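Local structure of Afp1 (Serratia entomophila, 6RBN) at residues 75-83 and 114-122. The protein probably forms the inner tube of a contractile injection system, the anti-feeding prophage, by stacking many copies of itself inside the contractile sheath. Residues are numbered along the deposited sequence; the frame is centred on the assembly and turned at random.
Sequences NAMYEWINA and NAFPTSLTS
Pro117 lays its CD over the centre of the Trp80 six-membered ring, 3.6 Å from the centroid and 15° off the ring normal, which meets the criterion for a CH-pi contact. The indole reaches this place because CG lies anti to the backbone N (chi1 -179°), carrying the ring across to the strand. At the ring edge, near its plane, Trp80 CZ2 approaches Ala115 O at 3.4 Å. Two partners outside the pair help to hold the indole: its NE1 hydrogen-bonds to Glu90 O, and Lys92 makes a cation-pi contact with it.

The remaining packing is apolar, mostly aliphatic. Ile81 and Pro117 run past each other in opposite senses, with Ile81 CD1 3.8 Å from Pro117 CB. Ile81 CD1 continues to the strand backbone, 3.6 Å from Ser119 C, and touches Leu120 CB at 3.7 Å, so one branch spans three residues. The other branch, Ile81 CG2, meets Leu120 CD2 at 3.9 Å. Leu120 CD2 also lies at the edge of the Tyr78 ring, near its plane, 4.4 Å from Tyr78 CD1.

Polar links lead outward: Ser119 OG and Thr138 OG1 are hydrogen-bonded, and Ser119 and Leu120 pair antiparallel with a strand of a neighbouring subunit. The short, weakly bonded helical turn at 78-81 thus packs through apolar side chains on strand 109-121 of the curled antiparallel sheet, consistent with the beta-barrel fold of gp19-like tail tube proteins.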
ATOM      1  N   ASN A  75      26.216 -36.795 -29.012  1.00 74.48           N
ATOM      2  CA  ASN A  75      25.413 -35.826 -29.750  1.00 74.48           C
ATOM      3  C   ASN A  75      24.927 -36.465 -31.038  1.00 74.48           C
ATOM      4  O   ASN A  75      25.659 -36.495 -32.023  1.00 74.48           O
ATOM      5  CB  ASN A  75      26.235 -34.564 -30.017  1.00 74.48           C
ATOM      6  CG  ASN A  75      25.384 -33.327 -30.228  1.00 74.48           C
ATOM      7  OD1 ASN A  75      25.896 -32.213 -30.194  1.00 74.48           O
ATOM      8  ND2 ASN A  75      24.085 -33.512 -30.430  1.00 74.48           N
ATOM      9  N   ALA A  76      23.678 -36.933 -31.034  1.00 73.27           N
ATOM     10  CA  ALA A  76      23.148 -37.680 -32.168  1.00 73.27           C
ATOM     11  C   ALA A  76      22.902 -36.800 -33.382  1.00 73.27           C
ATOM     12  O   ALA A  76      22.952 -37.290 -34.515  1.00 73.27           O
ATOM     13  CB  ALA A  76      21.859 -38.390 -31.768  1.00 73.27           C
ATOM     14  N   MET A  77      22.639 -35.514 -33.178  1.00 73.68           N
ATOM     15  CA  MET A  77      22.529 -34.576 -34.282  1.00 73.68           C
ATOM     16  C   MET A  77      23.882 -34.172 -34.841  1.00 73.68           C
ATOM     17  O   MET A  77      23.935 -33.594 -35.930  1.00 73.68           O
ATOM     18  CB  MET A  77      21.771 -33.317 -33.848  1.00 73.68           C
ATOM     19  CG  MET A  77      20.324 -33.544 -33.441  1.00 73.68           C
ATOM     20  SD  MET A  77      19.286 -34.235 -34.737  1.00 73.68           S
ATOM     21  CE  MET A  77      19.087 -35.923 -34.163  1.00 73.68           C
ATOM     22  N   TYR A  78      24.968 -34.452 -34.125  1.00 71.60           N
ATOM     23  CA  TYR A  78      26.292 -34.135 -34.639  1.00 71.60           C
ATOM     24  C   TYR A  78      26.828 -35.228 -35.550  1.00 71.60           C
ATOM     25  O   TYR A  78      27.423 -34.921 -36.585  1.00 71.60           O
ATOM     26  CB  TYR A  78      27.263 -33.887 -33.493  1.00 71.60           C
ATOM     27  CG  TYR A  78      28.680 -33.658 -33.947  1.00 71.60           C
ATOM     28  CD1 TYR A  78      29.040 -32.490 -34.592  1.00 71.60           C
ATOM     29  CD2 TYR A  78      29.660 -34.612 -33.716  1.00 71.60           C
ATOM     30  CE1 TYR A  78      30.335 -32.277 -35.007  1.00 71.60           C
ATOM     31  CE2 TYR A  78      30.956 -34.409 -34.126  1.00 71.60           C
ATOM     32  CZ  TYR A  78      31.285 -33.241 -34.768  1.00 71.60           C
ATOM     33  OH  TYR A  78      32.577 -33.039 -35.176  1.00 71.60           O
ATOM     34  N   GLU A  79      26.633 -36.506 -35.206  1.00 74.86           N
ATOM     35  CA  GLU A  79      27.150 -37.554 -36.082  1.00 74.86           C
ATOM     36  C   GLU A  79      26.344 -37.716 -37.360  1.00 74.86           C
ATOM     37  O   GLU A  79      26.770 -38.465 -38.243  1.00 74.86           O
ATOM     38  CB  GLU A  79      27.227 -38.916 -35.390  1.00 74.86           C
ATOM     39  CG  GLU A  79      28.270 -39.015 -34.300  1.00 74.86           C
ATOM     40  CD  GLU A  79      27.676 -38.963 -32.922  1.00 74.86           C
ATOM     41  OE1 GLU A  79      26.440 -39.105 -32.817  1.00 74.86           O
ATOM     42  OE2 GLU A  79      28.435 -38.779 -31.950  1.00 74.86           O
ATOM     43  N   TRP A  80      25.204 -37.045 -37.482  1.00 69.56           N
ATOM     44  CA  TRP A  80      24.432 -37.057 -38.713  1.00 69.56           C
ATOM     45  C   TRP A  80      24.775 -35.888 -39.623  1.00 69.56           C
ATOM     46  O   TRP A  80      24.569 -35.984 -40.837  1.00 69.56           O
ATOM     47  CB  TRP A  80      22.942 -37.087 -38.361  1.00 69.56           C
ATOM     48  CG  TRP A  80      21.997 -37.124 -39.508  1.00 69.56           C
ATOM     49  CD1 TRP A  80      22.089 -37.897 -40.622  1.00 69.56           C
ATOM     50  CD2 TRP A  80      20.733 -36.465 -39.583  1.00 69.56           C
ATOM     51  NE1 TRP A  80      20.999 -37.697 -41.429  1.00 69.56           N
ATOM     52  CE2 TRP A  80      20.144 -36.830 -40.804  1.00 69.56           C
ATOM     53  CE3 TRP A  80      20.054 -35.578 -38.746  1.00 69.56           C
ATOM     54  CZ2 TRP A  80      18.910 -36.338 -41.209  1.00 69.56           C
ATOM     55  CZ3 TRP A  80      18.832 -35.093 -39.150  1.00 69.56           C
ATOM     56  CH2 TRP A  80      18.273 -35.472 -40.371  1.00 69.56           C
ATOM     57  N   ILE A  81      25.332 -34.809 -39.077  1.00 67.95           N
ATOM     58  CA  ILE A  81      25.835 -33.709 -39.893  1.00 67.95           C
ATOM     59  C   ILE A  81      27.345 -33.807 -40.105  1.00 67.95           C
ATOM     60  O   ILE A  81      27.884 -33.132 -40.995  1.00 67.95           O
ATOM     61  CB  ILE A  81      25.441 -32.349 -39.267  1.00 67.95           C
ATOM     62  CG1 ILE A  81      25.454 -31.226 -40.307  1.00 67.95           C
ATOM     63  CG2 ILE A  81      26.353 -32.001 -38.109  1.00 67.95           C
ATOM     64  CD1 ILE A  81      24.815 -29.967 -39.847  1.00 67.95           C
ATOM     65  N   ASN A  82      28.044 -34.646 -39.343  1.00 70.66           N
ATOM     66  CA  ASN A  82      29.470 -34.825 -39.572  1.00 70.66           C
ATOM     67  C   ASN A  82      29.753 -35.835 -40.673  1.00 70.66           C
ATOM     68  O   ASN A  82      30.851 -35.824 -41.236  1.00 70.66           O
ATOM     69  CB  ASN A  82      30.168 -35.277 -38.290  1.00 70.66           C
ATOM     70  CG  ASN A  82      31.631 -34.868 -38.231  1.00 70.66           C
ATOM     71  OD1 ASN A  82      32.271 -35.006 -37.192  1.00 70.66           O
ATOM     72  ND2 ASN A  82      32.153 -34.326 -39.322  1.00 70.66           N
ATOM     73  N   ALA A  83      28.798 -36.701 -40.988  1.00 69.94           N
ATOM     74  CA  ALA A  83      29.002 -37.770 -41.963  1.00 69.94           C
ATOM     75  C   ALA A  83      28.559 -37.330 -43.357  1.00 69.94           C
ATOM     76  O   ALA A  83      27.715 -37.949 -43.999  1.00 69.94           O
ATOM     77  CB  ALA A  83      28.266 -39.027 -41.518  1.00 69.94           C
ATOM     78  N   ASN A 114      12.248 -36.569 -47.135  1.00 68.31           N
ATOM     79  CA  ASN A 114      13.692 -36.827 -47.206  1.00 68.31           C
ATOM     80  C   ASN A 114      14.419 -35.619 -46.633  1.00 68.31           C
ATOM     81  O   ASN A 114      14.762 -34.687 -47.363  1.00 68.31           O
ATOM     82  CB  ASN A 114      14.146 -37.119 -48.628  1.00 68.31           C
ATOM     83  CG  ASN A 114      13.726 -38.483 -49.106  1.00 68.31           C
ATOM     84  OD1 ASN A 114      13.789 -39.461 -48.365  1.00 68.31           O
ATOM     85  ND2 ASN A 114      13.306 -38.565 -50.360  1.00 68.31           N
ATOM     86  N   ALA A 115      14.675 -35.650 -45.334  1.00 66.09           N
ATOM     87  CA  ALA A 115      15.330 -34.547 -44.653  1.00 66.09           C
ATOM     88  C   ALA A 115      16.800 -34.864 -44.430  1.00 66.09           C
ATOM     89  O   ALA A 115      17.161 -36.000 -44.125  1.00 66.09           O
ATOM     90  CB  ALA A 115      14.646 -34.252 -43.320  1.00 66.09           C
ATOM     91  N   PHE A 116      17.645 -33.850 -44.594  1.00 64.32           N
ATOM     92  CA  PHE A 116      19.067 -33.968 -44.324  1.00 64.32           C
ATOM     93  C   PHE A 116      19.536 -32.645 -43.740  1.00 64.32           C
ATOM     94  O   PHE A 116      18.975 -31.597 -44.076  1.00 64.32           O
ATOM     95  CB  PHE A 116      19.857 -34.342 -45.593  1.00 64.32           C
ATOM     96  CG  PHE A 116      19.832 -33.307 -46.683  1.00 64.32           C
ATOM     97  CD1 PHE A 116      18.812 -33.292 -47.615  1.00 64.32           C
ATOM     98  CD2 PHE A 116      20.866 -32.395 -46.815  1.00 64.32           C
ATOM     99  CE1 PHE A 116      18.797 -32.358 -48.622  1.00 64.32           C
ATOM    100  CE2 PHE A 116      20.851 -31.462 -47.818  1.00 64.32           C
ATOM    101  CZ  PHE A 116      19.818 -31.447 -48.723  1.00 64.32           C
ATOM    102  N   PRO A 117      20.535 -32.653 -42.860  1.00 65.27           N
ATOM    103  CA  PRO A 117      20.928 -31.409 -42.191  1.00 65.27           C
ATOM    104  C   PRO A 117      21.750 -30.500 -43.084  1.00 65.27           C
ATOM    105  O   PRO A 117      22.600 -30.944 -43.857  1.00 65.27           O
ATOM    106  CB  PRO A 117      21.756 -31.901 -41.001  1.00 65.27           C
ATOM    107  CG  PRO A 117      22.299 -33.186 -41.441  1.00 65.27           C
ATOM    108  CD  PRO A 117      21.250 -33.812 -42.296  1.00 65.27           C
ATOM    109  N   THR A 118      21.482 -29.203 -42.969  1.00 65.54           N
ATOM    110  CA  THR A 118      22.282 -28.192 -43.632  1.00 65.54           C
ATOM    111  C   THR A 118      23.015 -27.276 -42.669  1.00 65.54           C
ATOM    112  O   THR A 118      23.972 -26.618 -43.084  1.00 65.54           O
ATOM    113  CB  THR A 118      21.416 -27.338 -44.569  1.00 65.54           C
ATOM    114  OG1 THR A 118      20.411 -26.662 -43.809  1.00 65.54           O
ATOM    115  CG2 THR A 118      20.748 -28.199 -45.613  1.00 65.54           C
ATOM    116  N   SER A 119      22.609 -27.218 -41.403  1.00 66.26           N
ATOM    117  CA  SER A 119      23.300 -26.385 -40.431  1.00 66.26           C
ATOM    118  C   SER A 119      23.088 -26.956 -39.039  1.00 66.26           C
ATOM    119  O   SER A 119      22.121 -27.672 -38.785  1.00 66.26           O
ATOM    120  CB  SER A 119      22.818 -24.935 -40.486  1.00 66.26           C
ATOM    121  OG  SER A 119      21.505 -24.819 -39.987  1.00 66.26           O
ATOM    122  N   LEU A 120      24.013 -26.627 -38.142  1.00 66.61           N
ATOM    123  CA  LEU A 120      23.913 -27.012 -36.735  1.00 66.61           C
ATOM    124  C   LEU A 120      24.578 -25.915 -35.920  1.00 66.61           C
ATOM    125  O   LEU A 120      25.807 -25.842 -35.875  1.00 66.61           O
ATOM    126  CB  LEU A 120      24.577 -28.356 -36.472  1.00 66.61           C
ATOM    127  CG  LEU A 120      24.533 -28.867 -35.031  1.00 66.61           C
ATOM    128  CD1 LEU A 120      23.109 -29.122 -34.591  1.00 66.61           C
ATOM    129  CD2 LEU A 120      25.360 -30.118 -34.890  1.00 66.61           C
ATOM    130  N   THR A 121      23.780 -25.068 -35.282  1.00 69.12           N
ATOM    131  CA  THR A 121      24.316 -23.920 -34.568  1.00 69.12           C
ATOM    132  C   THR A 121      24.533 -24.281 -33.106  1.00 69.12           C
ATOM    133  O   THR A 121      23.593 -24.675 -32.411  1.00 69.12           O
ATOM    134  CB  THR A 121      23.389 -22.712 -34.686  1.00 69.12           C
ATOM    135  OG1 THR A 121      22.158 -22.993 -34.026  1.00 69.12           O
ATOM    136  CG2 THR A 121      23.105 -22.407 -36.140  1.00 69.12           C
ATOM    137  N   SER A 122      25.773 -24.149 -32.650  1.00 72.63           N
ATOM    138  CA  SER A 122      26.105 -24.350 -31.254  1.00 72.63           C
ATOM    139  C   SER A 122      25.535 -23.207 -30.415  1.00 72.63           C
ATOM    140  O   SER A 122      25.277 -22.121 -30.941  1.00 72.63           O
ATOM    141  CB  SER A 122      27.621 -24.415 -31.093  1.00 72.63           C
ATOM    142  OG  SER A 122      28.194 -23.151 -31.372  1.00 72.63           O
TER